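Local coordinates for CLIP-associating protein (Drosophila melanogaster, PDB 4G3A), which tracks microtubule plus ends and promotes stabilisation of dynamic microtubules in the mitotic spindle, this chain being its N-terminal TOG-like domain, at residues D8-I13 with V43-G48; E29-F34 with L70-E75; G53-L58 with A89-H94; D83-T88 with H120-P125; K143-F148 with D179-V184. One frame throughout, in Å; residues are numbered along the deposited sequence.

Interaction 1 of 5, residues D8-I13 with V43-G48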
# COMPACT_ATOMS: atom_id res chain seq x y z
N ASP A 8 -7.00 -10.49 26.77
CA ASP A 8 -5.68 -10.62 26.16
C ASP A 8 -5.75 -11.22 24.76
O ASP A 8 -6.82 -11.61 24.28
CB ASP A 8 -4.76 -11.45 27.04
CG ASP A 8 -5.29 -12.84 27.29
OD1 ASP A 8 -4.73 -13.55 28.15
OD2 ASP A 8 -6.27 -13.23 26.61
N LEU A 9 -4.60 -11.29 24.10
CA LEU A 9 -4.55 -11.80 22.73
C LEU A 9 -5.16 -13.20 22.59
O LEU A 9 -5.96 -13.45 21.68
CB LEU A 9 -3.12 -11.79 22.21
CG LEU A 9 -2.74 -10.67 21.25
CD1 LEU A 9 -2.53 -11.26 19.88
CD2 LEU A 9 -3.81 -9.59 21.20
N ASP A 10 -4.80 -14.10 23.49
CA ASP A 10 -5.32 -15.47 23.44
C ASP A 10 -6.84 -15.48 23.46
O ASP A 10 -7.48 -16.26 22.75
CB ASP A 10 -4.75 -16.31 24.58
CG ASP A 10 -3.34 -16.79 24.30
OD1 ASP A 10 -3.07 -17.18 23.14
OD2 ASP A 10 -2.50 -16.79 25.23
N GLY A 11 -7.42 -14.60 24.27
CA GLY A 11 -8.86 -14.43 24.33
C GLY A 11 -9.47 -14.04 22.99
O GLY A 11 -10.48 -14.60 22.58
N PHE A 12 -8.85 -13.08 22.30
CA PHE A 12 -9.33 -12.69 20.98
C PHE A 12 -9.23 -13.86 20.01
O PHE A 12 -10.18 -14.19 19.31
CB PHE A 12 -8.53 -11.50 20.43
CG PHE A 12 -8.96 -10.17 20.99
CD1 PHE A 12 -10.11 -9.54 20.52
CD2 PHE A 12 -8.21 -9.54 21.97
CE1 PHE A 12 -10.51 -8.32 21.04
CE2 PHE A 12 -8.60 -8.31 22.49
CZ PHE A 12 -9.75 -7.70 22.02
N ILE A 13 -8.06 -14.49 19.98
CA ILE A 13 -7.80 -15.60 19.07
C ILE A 13 -8.84 -16.71 19.21
O ILE A 13 -9.36 -17.23 18.23
CB ILE A 13 -6.39 -16.18 19.29
CG1 ILE A 13 -5.32 -15.15 18.93
CG2 ILE A 13 -6.22 -17.46 18.48
CD1 ILE A 13 -3.98 -15.40 19.59
N VAL A 43 1.54 -10.58 24.41
CA VAL A 43 1.83 -11.95 24.77
C VAL A 43 0.67 -12.81 24.31
O VAL A 43 -0.49 -12.43 24.46
CB VAL A 43 2.00 -12.12 26.30
CG1 VAL A 43 2.08 -13.60 26.66
CG2 VAL A 43 3.24 -11.39 26.78
N CYS A 44 0.97 -13.96 23.72
CA CYS A 44 -0.05 -14.94 23.38
C CYS A 44 0.63 -16.30 23.19
O CYS A 44 1.85 -16.42 23.31
CB CYS A 44 -0.84 -14.53 22.13
SG CYS A 44 0.12 -14.42 20.60
N THR A 45 -0.16 -17.31 22.87
CA THR A 45 0.36 -18.65 22.66
C THR A 45 1.23 -18.72 21.42
O THR A 45 2.37 -19.17 21.47
CB THR A 45 -0.76 -19.69 22.54
OG1 THR A 45 -1.37 -19.88 23.82
CG2 THR A 45 -0.21 -21.02 22.04
N ASP A 46 0.67 -18.27 20.30
CA ASP A 46 1.37 -18.29 19.02
C ASP A 46 0.81 -17.17 18.15
O ASP A 46 -0.38 -17.15 17.82
CB ASP A 46 1.18 -19.64 18.33
CG ASP A 46 2.06 -19.82 17.11
OD1 ASP A 46 2.46 -18.80 16.50
OD2 ASP A 46 2.35 -20.99 16.76
N MSE A 47 1.67 -16.22 17.79
CA MSE A 47 1.27 -15.05 17.01
C MSE A 47 0.67 -15.46 15.67
O MSE A 47 -0.26 -14.82 15.18
CB MSE A 47 2.47 -14.12 16.81
CG MSE A 47 2.18 -12.91 15.94
SE MSE A 47 0.73 -11.79 16.62
CE MSE A 47 1.59 -11.08 18.21
N GLY A 48 1.19 -16.53 15.09
CA GLY A 48 0.67 -17.05 13.84
C GLY A 48 -0.81 -17.33 13.90
O GLY A 48 -1.52 -17.18 12.90
O HOH W 1 -2.19 -10.41 25.11
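Asp10 and Leu9, at the first turn of helix 9-18, meet the loop that leads into helix 47-58, at the N-terminal end of a TOG domain built from HEAT-type helical repeats. The polar grip is centred on the carboxylate of Asp10. Its OD1 accepts the backbone N of Thr45 through the syn lone pair, at 2.9 Å and nearly straight (161°), and Thr45 OG1 adds a weak bond to the same oxygen. With CG anti to the carbonyl carbon (chi1 -79°), the short acid reaches out from the helix surface and meets the threonine side chain at about a right angle. An acid suits this place because its carboxylate can accept the N-H of a loop residue just ahead of helix 47-58. A bridging water, which accepts from Leu9 N and donates to Val43 O, adds a second polar link.

The apolar part lies deeper. Leu9 CB rests 3.6 Å from Cys44 CB, Ile13 CD1 reaches the same CB from a turn further on, and Leu9 CD1 touches the methyl CE of selenomethionine Met47 at 4.4 Å. Leu9 also packs on Phe34 of helix 21-36 and Leu50 of helix 47-58, joining its own helix to both.

Both helix starts are capped by aspartates. Asp8 OD2 takes Gly11 N almost along its own C-O direction, whereas Asp46 OD1 receives Gly48 N at 3.0 Å from above the carboxylate plane.

Interaction 2 of 5, residues E29-F34 with L70-E75; sequences EDLVTF and LEAFSE
Val32 presents both of its methyls to helix 63-80, where they straddle the start of the Glu71 side chain. CG2 lies 4.0 Å from Glu71 CB and 3.9 Å from the backbone N of Ala72, while CG1, placed anti to the backbone N (chi1 175°), lies 4.0 Å from Glu71 OE2. The valine and the glutamate cross obliquely; Glu71 meets the branched side chain with its CB, and its extended chain then carries OE2 past CG1. Ala72 is small enough to bring the backbones together, with the CA atoms of Val32 and Ala72 5.2 Å apart. Its methyl also receives Leu31 CD1 at 4.3 Å, on the more buried flank that continues to Leu54 of helix 47-58. At the other flank Glu75 CG approaches Val32 O, and its carboxylate is paired with Lys78. With an alanine at Val32 both methyls go, which is likely to open a gap beside Ala72 and leave Glu71 CB without its apolar neighbours. The axes of the two segments run nearly parallel, 18° apart and 9.1 Å at closest approach. Such side-by-side packing of equivalently directed helices is what stacks successive layers in a HEAT-repeat solenoid, here joining helix 21-36 to the second helix of the curated HEAT 1 unit.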
# COMPACT_ATOMS: atom_id res chain seq x y z
N GLU A 29 -13.36 -4.29 16.31
CA GLU A 29 -13.12 -2.95 16.84
C GLU A 29 -12.29 -3.01 18.11
O GLU A 29 -11.37 -2.22 18.31
CB GLU A 29 -14.44 -2.22 17.09
CG GLU A 29 -14.30 -0.71 17.20
CD GLU A 29 -15.55 -0.04 17.74
OE1 GLU A 29 -16.61 -0.69 17.75
OE2 GLU A 29 -15.46 1.13 18.16
N ASP A 30 -12.61 -3.97 18.98
CA ASP A 30 -11.91 -4.09 20.26
C ASP A 30 -10.49 -4.58 20.09
O ASP A 30 -9.58 -4.11 20.77
CB ASP A 30 -12.68 -5.00 21.20
CG ASP A 30 -14.01 -4.41 21.63
OD1 ASP A 30 -14.12 -3.16 21.63
OD2 ASP A 30 -14.93 -5.19 21.97
N LEU A 31 -10.29 -5.52 19.17
CA LEU A 31 -8.95 -6.00 18.84
C LEU A 31 -8.05 -4.82 18.47
O LEU A 31 -6.97 -4.65 19.03
CB LEU A 31 -9.01 -7.01 17.69
CG LEU A 31 -7.84 -8.00 17.47
CD1 LEU A 31 -7.89 -8.61 16.08
CD2 LEU A 31 -6.54 -7.32 17.64
N VAL A 32 -8.51 -4.00 17.53
CA VAL A 32 -7.74 -2.82 17.14
C VAL A 32 -7.47 -1.90 18.33
O VAL A 32 -6.33 -1.47 18.56
CB VAL A 32 -8.43 -2.04 16.00
CG1 VAL A 32 -7.68 -0.76 15.71
CG2 VAL A 32 -8.53 -2.90 14.75
N THR A 33 -8.50 -1.61 19.11
CA THR A 33 -8.34 -0.80 20.31
C THR A 33 -7.27 -1.39 21.23
O THR A 33 -6.40 -0.68 21.73
CB THR A 33 -9.65 -0.68 21.09
OG1 THR A 33 -10.59 0.07 20.32
CG2 THR A 33 -9.42 0.02 22.42
N PHE A 34 -7.34 -2.70 21.44
CA PHE A 34 -6.41 -3.40 22.31
C PHE A 34 -4.97 -3.22 21.83
O PHE A 34 -4.10 -2.82 22.60
CB PHE A 34 -6.77 -4.89 22.37
CG PHE A 34 -5.85 -5.70 23.24
CD1 PHE A 34 -6.16 -5.93 24.57
CD2 PHE A 34 -4.68 -6.23 22.72
CE1 PHE A 34 -5.32 -6.68 25.38
CE2 PHE A 34 -3.82 -6.98 23.52
CZ PHE A 34 -4.15 -7.21 24.85
N LEU A 70 -7.06 -4.83 8.49
CA LEU A 70 -5.96 -4.01 7.98
C LEU A 70 -5.39 -3.13 9.09
O LEU A 70 -4.18 -3.07 9.30
CB LEU A 70 -6.43 -3.12 6.82
CG LEU A 70 -6.80 -3.81 5.51
CD1 LEU A 70 -7.56 -2.86 4.60
CD2 LEU A 70 -5.55 -4.33 4.81
N GLU A 71 -6.28 -2.46 9.81
CA GLU A 71 -5.88 -1.69 10.98
C GLU A 71 -5.20 -2.58 12.03
O GLU A 71 -4.23 -2.16 12.68
CB GLU A 71 -7.10 -0.99 11.58
CG GLU A 71 -7.67 0.10 10.67
CD GLU A 71 -8.94 0.74 11.23
OE1 GLU A 71 -9.93 0.83 10.48
OE2 GLU A 71 -8.95 1.16 12.41
N ALA A 72 -5.68 -3.81 12.18
CA ALA A 72 -5.09 -4.73 13.14
C ALA A 72 -3.69 -5.08 12.70
O ALA A 72 -2.76 -5.12 13.51
CB ALA A 72 -5.94 -5.98 13.29
N PHE A 73 -3.53 -5.35 11.40
CA PHE A 73 -2.22 -5.66 10.87
C PHE A 73 -1.30 -4.45 11.06
O PHE A 73 -0.14 -4.61 11.42
CB PHE A 73 -2.30 -6.09 9.39
CG PHE A 73 -2.69 -7.54 9.19
CD1 PHE A 73 -1.98 -8.56 9.82
CD2 PHE A 73 -3.73 -7.89 8.35
CE1 PHE A 73 -2.32 -9.90 9.63
CE2 PHE A 73 -4.09 -9.23 8.16
CZ PHE A 73 -3.38 -10.23 8.81
N SER A 74 -1.80 -3.25 10.81
CA SER A 74 -0.98 -2.07 11.03
C SER A 74 -0.45 -2.03 12.47
O SER A 74 0.72 -1.72 12.70
CB SER A 74 -1.76 -0.79 10.69
OG SER A 74 -1.67 -0.50 9.30
N GLU A 75 -1.31 -2.35 13.43
CA GLU A 75 -0.90 -2.33 14.84
C GLU A 75 0.15 -3.40 15.16
O GLU A 75 1.11 -3.14 15.87
CB GLU A 75 -2.11 -2.43 15.78
CG GLU A 75 -3.04 -1.24 15.67
CD GLU A 75 -2.31 0.09 15.83
OE1 GLU A 75 -1.44 0.20 16.73
OE2 GLU A 75 -2.60 1.02 15.05

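Interaction 3 of 5, residues G53-L58 with A89-H94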
# COMPACT_ATOMS: atom_id res chain seq x y z
N GLY A 53 -6.10 -15.98 11.97
CA GLY A 53 -7.45 -15.54 12.31
C GLY A 53 -7.88 -14.29 11.55
O GLY A 53 -9.04 -14.15 11.18
N LEU A 54 -6.94 -13.38 11.33
CA LEU A 54 -7.24 -12.12 10.66
C LEU A 54 -7.53 -12.34 9.17
O LEU A 54 -8.22 -11.55 8.53
CB LEU A 54 -6.08 -11.14 10.82
CG LEU A 54 -5.86 -10.57 12.22
CD1 LEU A 54 -4.54 -9.82 12.29
CD2 LEU A 54 -7.01 -9.66 12.61
N MSE A 55 -7.00 -13.43 8.63
CA MSE A 55 -7.02 -13.67 7.18
C MSE A 55 -8.43 -13.75 6.58
O MSE A 55 -8.69 -13.12 5.55
CB MSE A 55 -6.16 -14.88 6.81
CG MSE A 55 -4.68 -14.64 7.01
SE MSE A 55 -4.04 -13.09 5.98
CE MSE A 55 -4.75 -13.63 4.25
N PRO A 56 -9.33 -14.53 7.20
CA PRO A 56 -10.72 -14.54 6.70
C PRO A 56 -11.40 -13.17 6.78
O PRO A 56 -12.28 -12.88 5.97
CB PRO A 56 -11.41 -15.54 7.63
CG PRO A 56 -10.32 -16.45 8.07
CD PRO A 56 -9.10 -15.58 8.20
N TRP A 57 -11.01 -12.35 7.75
CA TRP A 57 -11.55 -11.00 7.86
C TRP A 57 -11.04 -10.17 6.67
O TRP A 57 -11.80 -9.49 5.97
CB TRP A 57 -11.09 -10.35 9.16
CG TRP A 57 -11.70 -10.92 10.42
CD1 TRP A 57 -12.47 -12.04 10.54
CD2 TRP A 57 -11.60 -10.37 11.75
NE1 TRP A 57 -12.85 -12.23 11.85
CE2 TRP A 57 -12.32 -11.22 12.61
CE3 TRP A 57 -10.96 -9.25 12.28
CZ2 TRP A 57 -12.43 -10.97 13.98
CZ3 TRP A 57 -11.06 -9.00 13.64
CH2 TRP A 57 -11.79 -9.86 14.48
N LEU A 58 -9.74 -10.22 6.46
CA LEU A 58 -9.11 -9.43 5.40
C LEU A 58 -9.63 -9.87 4.03
O LEU A 58 -10.00 -9.04 3.21
CB LEU A 58 -7.60 -9.59 5.46
CG LEU A 58 -6.81 -8.90 4.35
CD1 LEU A 58 -7.02 -7.40 4.44
CD2 LEU A 58 -5.35 -9.26 4.46
N ALA A 89 4.47 -12.18 3.07
CA ALA A 89 4.09 -12.96 1.89
C ALA A 89 2.65 -13.47 1.94
O ALA A 89 2.01 -13.67 0.91
CB ALA A 89 5.06 -14.12 1.69
N THR A 90 2.14 -13.69 3.15
CA THR A 90 0.79 -14.20 3.35
C THR A 90 -0.23 -13.09 3.21
O THR A 90 -1.27 -13.24 2.58
CB THR A 90 0.63 -14.85 4.75
OG1 THR A 90 1.28 -16.12 4.77
CG2 THR A 90 -0.84 -15.02 5.11
N VAL A 91 0.11 -11.95 3.79
CA VAL A 91 -0.81 -10.82 3.88
C VAL A 91 -0.82 -9.95 2.62
O VAL A 91 -1.88 -9.59 2.12
CB VAL A 91 -0.42 -9.95 5.08
CG1 VAL A 91 -1.20 -8.68 5.07
CG2 VAL A 91 -0.64 -10.73 6.39
N LEU A 92 0.36 -9.63 2.11
CA LEU A 92 0.51 -8.65 1.03
C LEU A 92 -0.43 -8.83 -0.17
O LEU A 92 -1.02 -7.86 -0.64
CB LEU A 92 1.96 -8.57 0.54
CG LEU A 92 2.32 -7.26 -0.17
CD1 LEU A 92 2.10 -6.07 0.77
CD2 LEU A 92 3.75 -7.27 -0.68
N PRO A 93 -0.58 -10.07 -0.67
CA PRO A 93 -1.42 -10.20 -1.87
C PRO A 93 -2.85 -9.71 -1.66
O PRO A 93 -3.46 -9.21 -2.59
CB PRO A 93 -1.40 -11.71 -2.15
CG PRO A 93 -0.10 -12.16 -1.57
CD PRO A 93 0.09 -11.34 -0.33
N HIS A 94 -3.39 -9.83 -0.45
CA HIS A 94 -4.77 -9.41 -0.21
C HIS A 94 -4.90 -7.92 0.13
O HIS A 94 -5.94 -7.31 -0.11
CB HIS A 94 -5.40 -10.30 0.87
CG HIS A 94 -5.30 -11.75 0.53
ND1 HIS A 94 -4.38 -12.59 1.12
CD2 HIS A 94 -5.96 -12.50 -0.38
CE1 HIS A 94 -4.49 -13.80 0.61
NE2 HIS A 94 -5.45 -13.77 -0.31
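Selenomethionine Met55 and Leu58 bridge from helix 47-58 to helix 88-98, and the two make contacts of different character. Leu58 forms the buried part. Its CG stands anti to the backbone N (chi1 176°), which carries CD2 across to His94 CB at 3.7 Å and to Val91 CG1 at 4.2 Å. A leucine suits this inner position, since one branch, CD2, reaches helix 88-98 while the other side of the residue meets Leu70 of helix 63-80.

Nearer the solvent, Met55 works by flexibility and carries the larger share of the contact. Bent at both chi2 and chi3, its chain folds so that SE lies 3.8 Å from Thr90 CG2 and 4.2 Å from Val91 CG2. Its terminal CE then comes obliquely to the His94 ring, 3.3 Å from ND1. The methionine and histidine side chains cross at about a right angle. The loose, solvent side is at exposed Thr90, which gives just its methyl to SE.

The axes of the two segments lie 9° from parallel and 10.8 Å apart, a separation that the long side chains of Met55 and Leu58 span. This near-parallel pairing of the first helices of the curated HEAT 1 and HEAT 2 units is the inter-repeat packing of a TOG domain.

Interaction 4 of 5, residues D83-T88 with H120-P125; sequences DFNAYT and HRVLPP
A loop valine fits against two polar side chains that are already bonded to each other: Val122 CG1 lies 3.6 Å from both Asn85 OD1 and Thr88 OG1. Those oxygens are joined by a 2.7 Å hydrogen bond, in which the threonine hydroxyl donates to OD1 in the carbonyl plane, on a lone pair. Each satisfies part of the other's polarity, which lets an apolar methyl sit beside them. Asn85 CB lies 3.6 Å from Val122 O, and chi1 near -160° turns CG toward the same carbonyl oxygen, also at 3.6 Å. Thr88 and Val122 instead slide past each other in opposite directions. Both segments lie largely in HEAT 2 of the TOG domain: 83-88 leads into its first helix, 88-98, and 120-125 follows its second, 104-119, which ends in a Schellman motif with Arg121 at positive phi. A valine in place of Thr88 would probably leave Asn85 OD1 without its donor and its amide freer to turn against Val122. Deeper in, Val122 CG2 meets Phe84 CB at 4.1 Å while CG1 stands at the edge of the phenylalanine ring, near its plane. The same valine also packs on Ile77 and Leu117, from helices 63-80 and 104-119.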
# COMPACT_ATOMS: atom_id res chain seq x y z
N ASP A 83 10.01 -8.20 12.83
CA ASP A 83 9.50 -9.53 13.14
C ASP A 83 8.25 -9.86 12.32
O ASP A 83 7.99 -11.02 12.00
CB ASP A 83 9.26 -9.70 14.64
CG ASP A 83 10.55 -9.68 15.45
OD1 ASP A 83 11.59 -10.14 14.92
OD2 ASP A 83 10.54 -9.21 16.60
N PHE A 84 7.50 -8.83 11.95
CA PHE A 84 6.30 -9.01 11.14
C PHE A 84 6.60 -9.63 9.78
O PHE A 84 5.72 -10.20 9.14
CB PHE A 84 5.55 -7.69 10.93
CG PHE A 84 4.20 -7.86 10.30
CD1 PHE A 84 4.04 -7.83 8.92
CD2 PHE A 84 3.07 -8.06 11.10
CE1 PHE A 84 2.79 -8.00 8.35
CE2 PHE A 84 1.82 -8.23 10.54
CZ PHE A 84 1.67 -8.20 9.16
N ASN A 85 7.85 -9.51 9.33
CA ASN A 85 8.16 -9.87 7.94
C ASN A 85 7.95 -11.35 7.67
O ASN A 85 7.97 -11.78 6.52
CB ASN A 85 9.58 -9.44 7.56
CG ASN A 85 9.77 -9.34 6.06
OD1 ASN A 85 8.84 -8.99 5.33
ND2 ASN A 85 10.98 -9.64 5.58
N ALA A 86 7.72 -12.12 8.73
CA ALA A 86 7.38 -13.53 8.59
C ALA A 86 6.02 -13.70 7.93
O ALA A 86 5.71 -14.75 7.38
CB ALA A 86 7.40 -14.21 9.95
N TYR A 87 5.20 -12.66 7.99
CA TYR A 87 3.82 -12.76 7.53
C TYR A 87 3.54 -11.97 6.25
O TYR A 87 2.47 -12.09 5.64
CB TYR A 87 2.88 -12.30 8.64
CG TYR A 87 3.19 -12.97 9.96
CD1 TYR A 87 2.96 -14.32 10.13
CD2 TYR A 87 3.72 -12.25 11.03
CE1 TYR A 87 3.24 -14.95 11.34
CE2 TYR A 87 4.00 -12.87 12.24
CZ TYR A 87 3.76 -14.22 12.38
OH TYR A 87 4.04 -14.86 13.58
N THR A 88 4.51 -11.15 5.84
CA THR A 88 4.36 -10.31 4.65
C THR A 88 3.84 -11.06 3.41
O THR A 88 2.89 -10.63 2.77
CB THR A 88 5.68 -9.57 4.32
OG1 THR A 88 6.14 -8.87 5.48
CG2 THR A 88 5.48 -8.57 3.18
N HIS A 120 8.01 1.21 9.80
CA HIS A 120 8.46 0.38 10.92
C HIS A 120 9.45 -0.70 10.51
O HIS A 120 9.70 -1.64 11.26
CB HIS A 120 7.25 -0.17 11.69
CG HIS A 120 6.34 0.91 12.17
ND1 HIS A 120 6.53 1.55 13.38
CD2 HIS A 120 5.29 1.52 11.58
CE1 HIS A 120 5.61 2.48 13.52
NE2 HIS A 120 4.85 2.49 12.44
N ARG A 121 10.02 -0.54 9.32
CA ARG A 121 11.16 -1.34 8.90
C ARG A 121 10.89 -2.84 8.84
O ARG A 121 11.76 -3.65 9.15
CB ARG A 121 12.38 -1.05 9.78
CG ARG A 121 12.77 0.41 9.85
CD ARG A 121 14.10 0.57 10.56
NE ARG A 121 14.55 1.97 10.57
CZ ARG A 121 15.24 2.53 9.59
NH1 ARG A 121 15.58 1.82 8.52
NH2 ARG A 121 15.60 3.80 9.68
N VAL A 122 9.68 -3.21 8.42
CA VAL A 122 9.41 -4.61 8.13
C VAL A 122 10.32 -5.04 6.99
O VAL A 122 10.92 -6.11 7.03
CB VAL A 122 7.95 -4.84 7.75
CG1 VAL A 122 7.73 -6.28 7.36
CG2 VAL A 122 7.05 -4.45 8.89
N LEU A 123 10.40 -4.19 5.96
CA LEU A 123 11.33 -4.35 4.85
C LEU A 123 11.66 -2.97 4.27
O LEU A 123 10.90 -2.02 4.46
CB LEU A 123 10.76 -5.25 3.75
CG LEU A 123 9.28 -5.25 3.34
CD1 LEU A 123 8.60 -3.90 3.49
CD2 LEU A 123 9.13 -5.78 1.92
N PRO A 124 12.79 -2.87 3.56
CA PRO A 124 13.20 -1.59 2.99
C PRO A 124 12.20 -1.08 1.96
O PRO A 124 11.51 -1.88 1.32
CB PRO A 124 14.53 -1.93 2.30
CG PRO A 124 15.00 -3.18 2.95
CD PRO A 124 13.76 -3.94 3.28
N PRO A 125 12.10 0.25 1.82
CA PRO A 125 11.15 0.82 0.85
C PRO A 125 11.35 0.26 -0.56
O PRO A 125 10.35 -0.04 -1.23
CB PRO A 125 11.45 2.32 0.89
CG PRO A 125 11.96 2.55 2.31
CD PRO A 125 12.76 1.30 2.63

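Interaction 5 of 5, residues K143-F148 with D179-V184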
# COMPACT_ATOMS: atom_id res chain seq x y z
N LYS A 143 -8.31 0.64 -10.30
CA LYS A 143 -8.13 1.36 -9.04
C LYS A 143 -6.88 0.87 -8.32
O LYS A 143 -6.20 1.65 -7.66
CB LYS A 143 -9.37 1.28 -8.15
CG LYS A 143 -9.37 2.30 -7.00
CD LYS A 143 -9.39 3.74 -7.50
CE LYS A 143 -9.62 4.72 -6.36
NZ LYS A 143 -9.56 6.16 -6.76
N VAL A 144 -6.55 -0.41 -8.45
CA VAL A 144 -5.26 -0.88 -7.96
C VAL A 144 -4.11 -0.21 -8.71
O VAL A 144 -3.15 0.25 -8.09
CB VAL A 144 -5.11 -2.40 -8.10
CG1 VAL A 144 -3.69 -2.83 -7.74
CG2 VAL A 144 -6.14 -3.13 -7.23
N ARG A 145 -4.20 -0.17 -10.04
CA ARG A 145 -3.12 0.42 -10.83
C ARG A 145 -2.92 1.88 -10.42
O ARG A 145 -1.80 2.33 -10.22
CB ARG A 145 -3.39 0.27 -12.33
CG ARG A 145 -3.65 -1.20 -12.76
CD ARG A 145 -3.55 -1.38 -14.27
NE ARG A 145 -4.54 -0.62 -15.03
CZ ARG A 145 -5.79 -1.03 -15.26
NH1 ARG A 145 -6.22 -2.18 -14.76
NH2 ARG A 145 -6.61 -0.28 -15.99
N GLU A 146 -4.01 2.61 -10.26
CA GLU A 146 -3.94 4.01 -9.86
C GLU A 146 -3.42 4.19 -8.43
O GLU A 146 -2.60 5.07 -8.16
CB GLU A 146 -5.31 4.66 -9.97
CG GLU A 146 -5.29 6.12 -9.57
CD GLU A 146 -6.67 6.75 -9.60
OE1 GLU A 146 -7.64 6.02 -9.85
OE2 GLU A 146 -6.76 7.97 -9.36
N GLU A 147 -3.91 3.37 -7.50
CA GLU A 147 -3.49 3.45 -6.11
C GLU A 147 -1.99 3.16 -5.99
O GLU A 147 -1.28 3.85 -5.25
CB GLU A 147 -4.30 2.50 -5.22
CG GLU A 147 -5.73 2.96 -4.95
CD GLU A 147 -5.78 4.17 -4.03
OE1 GLU A 147 -4.81 4.40 -3.28
OE2 GLU A 147 -6.80 4.89 -4.07
N PHE A 148 -1.52 2.16 -6.72
CA PHE A 148 -0.12 1.80 -6.66
C PHE A 148 0.79 2.95 -7.10
O PHE A 148 1.82 3.19 -6.47
CB PHE A 148 0.20 0.52 -7.44
CG PHE A 148 1.68 0.24 -7.53
CD1 PHE A 148 2.44 0.13 -6.38
CD2 PHE A 148 2.31 0.14 -8.77
CE1 PHE A 148 3.80 -0.10 -6.45
CE2 PHE A 148 3.68 -0.09 -8.85
CZ PHE A 148 4.41 -0.22 -7.69
N ASP A 179 -2.82 3.59 -20.59
CA ASP A 179 -3.78 2.72 -19.92
C ASP A 179 -5.16 2.89 -20.56
O ASP A 179 -5.50 3.98 -21.01
CB ASP A 179 -3.85 3.08 -18.43
CG ASP A 179 -4.48 1.99 -17.59
OD1 ASP A 179 -5.70 2.07 -17.32
OD2 ASP A 179 -3.76 1.07 -17.17
N PRO A 180 -5.97 1.82 -20.61
CA PRO A 180 -7.29 2.03 -21.23
C PRO A 180 -8.21 2.90 -20.37
O PRO A 180 -9.27 3.29 -20.85
CB PRO A 180 -7.86 0.61 -21.33
CG PRO A 180 -7.11 -0.18 -20.30
CD PRO A 180 -5.72 0.41 -20.27
N THR A 181 -7.81 3.18 -19.14
CA THR A 181 -8.65 3.92 -18.19
C THR A 181 -8.10 5.33 -18.02
O THR A 181 -6.90 5.51 -17.81
CB THR A 181 -8.65 3.21 -16.81
OG1 THR A 181 -9.55 2.08 -16.85
CG2 THR A 181 -9.09 4.15 -15.71
N VAL A 182 -8.97 6.33 -18.10
CA VAL A 182 -8.51 7.71 -18.03
C VAL A 182 -7.92 8.05 -16.66
O VAL A 182 -6.93 8.77 -16.57
CB VAL A 182 -9.60 8.74 -18.43
CG1 VAL A 182 -10.74 8.74 -17.44
CG2 VAL A 182 -9.00 10.14 -18.55
N ASN A 183 -8.51 7.51 -15.59
CA ASN A 183 -8.01 7.77 -14.24
C ASN A 183 -6.56 7.35 -14.05
O ASN A 183 -5.80 8.01 -13.33
CB ASN A 183 -8.87 7.06 -13.19
CG ASN A 183 -10.32 7.46 -13.26
OD1 ASN A 183 -11.00 7.16 -14.24
ND2 ASN A 183 -10.80 8.12 -12.22
N VAL A 184 -6.19 6.24 -14.68
CA VAL A 184 -4.82 5.76 -14.61
C VAL A 184 -3.89 6.58 -15.50
O VAL A 184 -2.80 6.96 -15.07
CB VAL A 184 -4.75 4.27 -14.97
CG1 VAL A 184 -3.30 3.82 -15.04
CG2 VAL A 184 -5.51 3.43 -13.91
O HOH W 2 -6.56 10.04 -11.70
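Asp179 OD1 is gripped by two donors, Arg145 NH2 from across the contact and Thr181 N from its own loop. The arginine bond is 2.8 Å long, nearly straight at 170°, and lies in the guanidinium plane on the syn lone pair of the oxygen. Thr181 N comes from the anti side at 3.0 Å, somewhat out of the carboxylate plane, and closes an Asx turn just before helix 182-199. The other oxygen, OD2, takes Arg145 NE at 2.8 Å, again through a syn lone pair but tilted from the guanidinium plane and more bent than the NH2 bond. Arg145 thus holds the acid side-on with two nitrogens, the flat groups being only 30° apart. A bend at chi3 (-63°) turns the guanidinium toward the loop, and NH1 bonds to His139 O.

Next to the salt bridge, Val184 CG2 packs 4.1 Å from Arg145 CB and as far from Glu146 CB, a compact branch suited to the close approach of the two backbones. Glu146 extends along the outer margin, with OE1 beside Asn183 CB; a water donates both to its OE2 and to Asn183 O. The contact ties the start of helix 142-159 to that of helix 182-199 in HEAT 3 of the TOG domain. With both carboxylate oxygens of the buried Asp179 engaged by a cation and one also by an N-H, its negative charge is probably well stabilised, and the loop is probably held in place against helix 142-159.

From the N terminus, interaction 1 closes the chain over helix 21-36 by bringing residues 43-48 back to helix 9-18. Interaction 2 crosses it, since 29-34 lies inside that loop and its partner 70-75 beyond, and the two touch where Phe12 meets Leu31. Interaction 3 crosses interaction 2 in turn and joins helices 47-58 and 88-98; interaction 4 crosses interaction 3 and links the loops at 83-88 and 120-125. These overlapping closures tie the N-terminal helices to HEAT 1 and HEAT 2. Interaction 5 follows in series, on the opposite side of the chain's centre from interactions 1, 2 and 4, and ties helix 142-159 to HEAT 3.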